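Local coordinates for protein alpha-fucosidase (Bifidobacterium bifidum, PDB 2EAE) that probably hydrolyses alpha-1,2-linked L-fucose from glycans, the chain being the calcium-binding catalytic portion of a larger, probably membrane-anchored glycoside hydrolase, at residues S14-L19 and D158-K163. The protein carries 1 engineered substitution. Numbering follows the deposited sequence.
Sequences SKDDWL and DLNLSK
At one edge of the nine-stranded antiparallel sheet in the N-terminal part of this glycoside hydrolase, the outermost strand 18-21 pairs with strand 155-160. Leu19 and Leu159 form the hydrogen-bonded pair, Leu159 N reaching Leu19 O at 2.7 Å and Leu19 N returning to Leu159 O. Their side chains share the sheet face covered by helix 364-385, where Tyr377 touches both. Past the paired residues, one more backbone bond, Leu161 N to Asp17 O, holds the two chains together.

On the other face, Trp18 and Asn160 are the non-hydrogen-bonded pair. Asp158 lays its carboxylate over the indole, the planes only 22° apart, with OD2 3.7 Å from Trp18 CH2 near the rim of the six-membered ring; His342 also stacks on the indole. At the indole edge Trp18 NE1 lies beside Asn160 ND2, two donors that do not bond. Cutting Trp18 back to an alanine is likely to leave Asp158 and His342 without the flat surface they stack on and to open a gap beside the Asn160 amide.

Beyond the strand the chain turns, and Asn160 organises it as an Asx motif: CG anti to the backbone N (chi1 -173°) lets OD1 take Lys163 N at 3.0 Å, from above the carbonyl plane. The same amide sends ND2 across to Asp16 OD2 at 2.8 Å, nearly straight and on the anti side of the carboxylate. Lys163, bent at its last torsion, adds a salt bridge from NZ to Asp16 OD2, its hydrogen bond weak at 3.3 Å. Ser162 OG ties the turn to segment 14-19, accepting Asp17 N at 2.9 Å.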
ATOM      1  N   SER A  14      13.556  26.060  -7.700  1.00 36.66           N
ATOM      2  CA  SER A  14      14.008  25.626  -9.032  1.00 36.10           C
ATOM      3  C   SER A  14      14.433  24.138  -9.093  1.00 35.02           C
ATOM      4  O   SER A  14      14.302  23.479 -10.135  1.00 34.41           O
ATOM      5  CB  SER A  14      15.117  26.558  -9.556  1.00 36.91           C
ATOM      6  OG  SER A  14      16.412  26.056  -9.244  1.00 37.98           O
ATOM      7  N   LYS A  15      14.907  23.605  -7.971  1.00 33.34           N
ATOM      8  CA  LYS A  15      15.375  22.224  -7.945  1.00 32.07           C
ATOM      9  C   LYS A  15      14.313  21.246  -7.378  1.00 30.59           C
ATOM     10  O   LYS A  15      14.588  20.048  -7.234  1.00 30.20           O
ATOM     11  CB  LYS A  15      16.691  22.114  -7.188  1.00 32.88           C
ATOM     12  CG  LYS A  15      17.845  22.870  -7.845  1.00 36.19           C
ATOM     13  CD  LYS A  15      18.949  23.180  -6.824  1.00 41.40           C
ATOM     14  CE  LYS A  15      19.738  24.438  -7.223  1.00 43.74           C
ATOM     15  NZ  LYS A  15      20.794  24.806  -6.230  1.00 47.19           N
ATOM     16  N   ASP A  16      13.114  21.751  -7.079  1.00 27.72           N
ATOM     17  CA  ASP A  16      12.048  20.924  -6.521  1.00 25.89           C
ATOM     18  C   ASP A  16      11.338  20.104  -7.606  1.00 24.84           C
ATOM     19  O   ASP A  16      11.316  20.496  -8.779  1.00 24.67           O
ATOM     20  CB  ASP A  16      11.027  21.786  -5.797  1.00 25.86           C
ATOM     21  CG  ASP A  16      11.576  22.406  -4.499  1.00 27.71           C
ATOM     22  OD1 ASP A  16      12.713  22.069  -4.107  1.00 28.26           O
ATOM     23  OD2 ASP A  16      10.848  23.211  -3.878  1.00 28.88           O
ATOM     24  N   ASP A  17      10.722  18.987  -7.209  1.00 23.70           N
ATOM     25  CA  ASP A  17       9.931  18.157  -8.151  1.00 22.33           C
ATOM     26  C   ASP A  17       8.494  18.656  -8.155  1.00 21.77           C
ATOM     27  O   ASP A  17       7.859  18.678  -7.122  1.00 20.75           O
ATOM     28  CB  ASP A  17       9.954  16.693  -7.710  1.00 22.62           C
ATOM     29  CG  ASP A  17      11.367  16.141  -7.561  1.00 24.22           C
ATOM     30  OD1 ASP A  17      12.186  16.351  -8.475  1.00 25.47           O
ATOM     31  OD2 ASP A  17      11.643  15.451  -6.541  1.00 26.81           O
ATOM     32  N   TRP A  18       7.994  19.068  -9.323  1.00 21.11           N
ATOM     33  CA  TRP A  18       6.630  19.564  -9.475  1.00 22.76           C
ATOM     34  C   TRP A  18       5.796  18.716 -10.412  1.00 22.44           C
ATOM     35  O   TRP A  18       6.312  18.236 -11.423  1.00 22.49           O
ATOM     36  CB  TRP A  18       6.679  20.939 -10.127  1.00 24.04           C
ATOM     37  CG  TRP A  18       7.037  22.101  -9.211  1.00 26.38           C
ATOM     38  CD1 TRP A  18       7.607  22.062  -7.951  1.00 27.59           C
ATOM     39  CD2 TRP A  18       6.870  23.478  -9.539  1.00 26.77           C
ATOM     40  NE1 TRP A  18       7.770  23.346  -7.474  1.00 26.80           N
ATOM     41  CE2 TRP A  18       7.330  24.234  -8.430  1.00 28.33           C
ATOM     42  CE3 TRP A  18       6.380  24.151 -10.678  1.00 27.99           C
ATOM     43  CZ2 TRP A  18       7.315  25.642  -8.426  1.00 27.93           C
ATOM     44  CZ3 TRP A  18       6.344  25.549 -10.671  1.00 27.17           C
ATOM     45  CH2 TRP A  18       6.808  26.277  -9.548  1.00 28.72           C
ATOM     46  N   LEU A  19       4.522  18.555 -10.073  1.00 22.15           N
ATOM     47  CA  LEU A  19       3.476  18.249 -11.075  1.00 22.20           C
ATOM     48  C   LEU A  19       2.800  19.584 -11.285  1.00 21.94           C
ATOM     49  O   LEU A  19       2.483  20.268 -10.318  1.00 22.05           O
ATOM     50  CB  LEU A  19       2.427  17.243 -10.568  1.00 22.62           C
ATOM     51  CG  LEU A  19       2.805  15.944  -9.845  1.00 23.42           C
ATOM     52  CD1 LEU A  19       1.536  15.095  -9.806  1.00 23.94           C
ATOM     53  CD2 LEU A  19       3.996  15.197 -10.505  1.00 27.34           C
ATOM     54  N   ASP A 158       0.203  23.817  -9.148  1.00 26.05           N
ATOM     55  CA  ASP A 158       1.239  22.798  -9.046  1.00 25.43           C
ATOM     56  C   ASP A 158       1.111  22.038  -7.756  1.00 24.36           C
ATOM     57  O   ASP A 158       0.395  22.458  -6.838  1.00 23.82           O
ATOM     58  CB  ASP A 158       2.656  23.356  -9.218  1.00 26.42           C
ATOM     59  CG  ASP A 158       3.081  24.252  -8.084  1.00 29.14           C
ATOM     60  OD1 ASP A 158       3.141  23.763  -6.928  1.00 32.06           O
ATOM     61  OD2 ASP A 158       3.390  25.438  -8.357  1.00 31.17           O
ATOM     62  N   LEU A 159       1.766  20.888  -7.737  1.00 23.31           N
ATOM     63  CA  LEU A 159       1.971  20.144  -6.528  1.00 22.82           C
ATOM     64  C   LEU A 159       3.479  20.011  -6.384  1.00 23.56           C
ATOM     65  O   LEU A 159       4.141  19.354  -7.209  1.00 24.03           O
ATOM     66  CB  LEU A 159       1.257  18.769  -6.582  1.00 22.70           C
ATOM     67  CG  LEU A 159       1.343  17.938  -5.296  1.00 22.86           C
ATOM     68  CD1 LEU A 159       0.624  18.642  -4.117  1.00 17.82           C
ATOM     69  CD2 LEU A 159       0.731  16.576  -5.546  1.00 23.21           C
ATOM     70  N   ASN A 160       4.017  20.673  -5.364  1.00 23.45           N
ATOM     71  CA  ASN A 160       5.436  20.603  -5.045  1.00 24.17           C
ATOM     72  C   ASN A 160       5.675  19.399  -4.124  1.00 24.43           C
ATOM     73  O   ASN A 160       5.402  19.442  -2.930  1.00 23.23           O
ATOM     74  CB  ASN A 160       5.929  21.924  -4.407  1.00 25.25           C
ATOM     75  CG  ASN A 160       7.438  21.956  -4.225  1.00 27.90           C
ATOM     76  OD1 ASN A 160       8.075  20.919  -4.073  1.00 26.35           O
ATOM     77  ND2 ASN A 160       8.026  23.162  -4.268  1.00 29.44           N
ATOM     78  N   LEU A 161       6.169  18.313  -4.718  1.00 23.99           N
ATOM     79  CA  LEU A 161       6.318  17.052  -4.006  1.00 23.92           C
ATOM     80  C   LEU A 161       7.415  17.192  -2.977  1.00 23.70           C
ATOM     81  O   LEU A 161       7.384  16.519  -1.957  1.00 23.28           O
ATOM     82  CB  LEU A 161       6.716  15.943  -4.984  1.00 23.88           C
ATOM     83  CG  LEU A 161       5.820  15.684  -6.205  1.00 22.29           C
ATOM     84  CD1 LEU A 161       6.330  14.413  -6.916  1.00 23.63           C
ATOM     85  CD2 LEU A 161       4.389  15.551  -5.748  1.00 26.38           C
ATOM     86  N   SER A 162       8.375  18.069  -3.270  1.00 24.69           N
ATOM     87  CA  SER A 162       9.590  18.220  -2.479  1.00 26.08           C
ATOM     88  C   SER A 162       9.270  18.968  -1.195  1.00 26.58           C
ATOM     89  O   SER A 162       9.822  18.663  -0.133  1.00 28.07           O
ATOM     90  CB  SER A 162      10.668  18.995  -3.259  1.00 25.59           C
ATOM     91  OG  SER A 162      11.126  18.334  -4.436  1.00 26.06           O
ATOM     92  N   LYS A 163       8.368  19.938  -1.278  1.00 27.22           N
ATOM     93  CA  LYS A 163       7.970  20.699  -0.088  1.00 27.53           C
ATOM     94  C   LYS A 163       6.623  20.259   0.494  1.00 27.07           C
ATOM     95  O   LYS A 163       6.178  20.766   1.503  1.00 26.76           O
ATOM     96  CB  LYS A 163       7.961  22.205  -0.402  1.00 28.41           C
ATOM     97  CG  LYS A 163       9.328  22.806  -0.612  1.00 29.39           C
ATOM     98  CD  LYS A 163       9.233  24.342  -0.487  1.00 34.27           C
ATOM     99  CE  LYS A 163      10.520  25.045  -0.903  1.00 35.72           C
ATOM    100  NZ  LYS A 163      11.704  24.149  -0.820  1.00 36.29           N
TER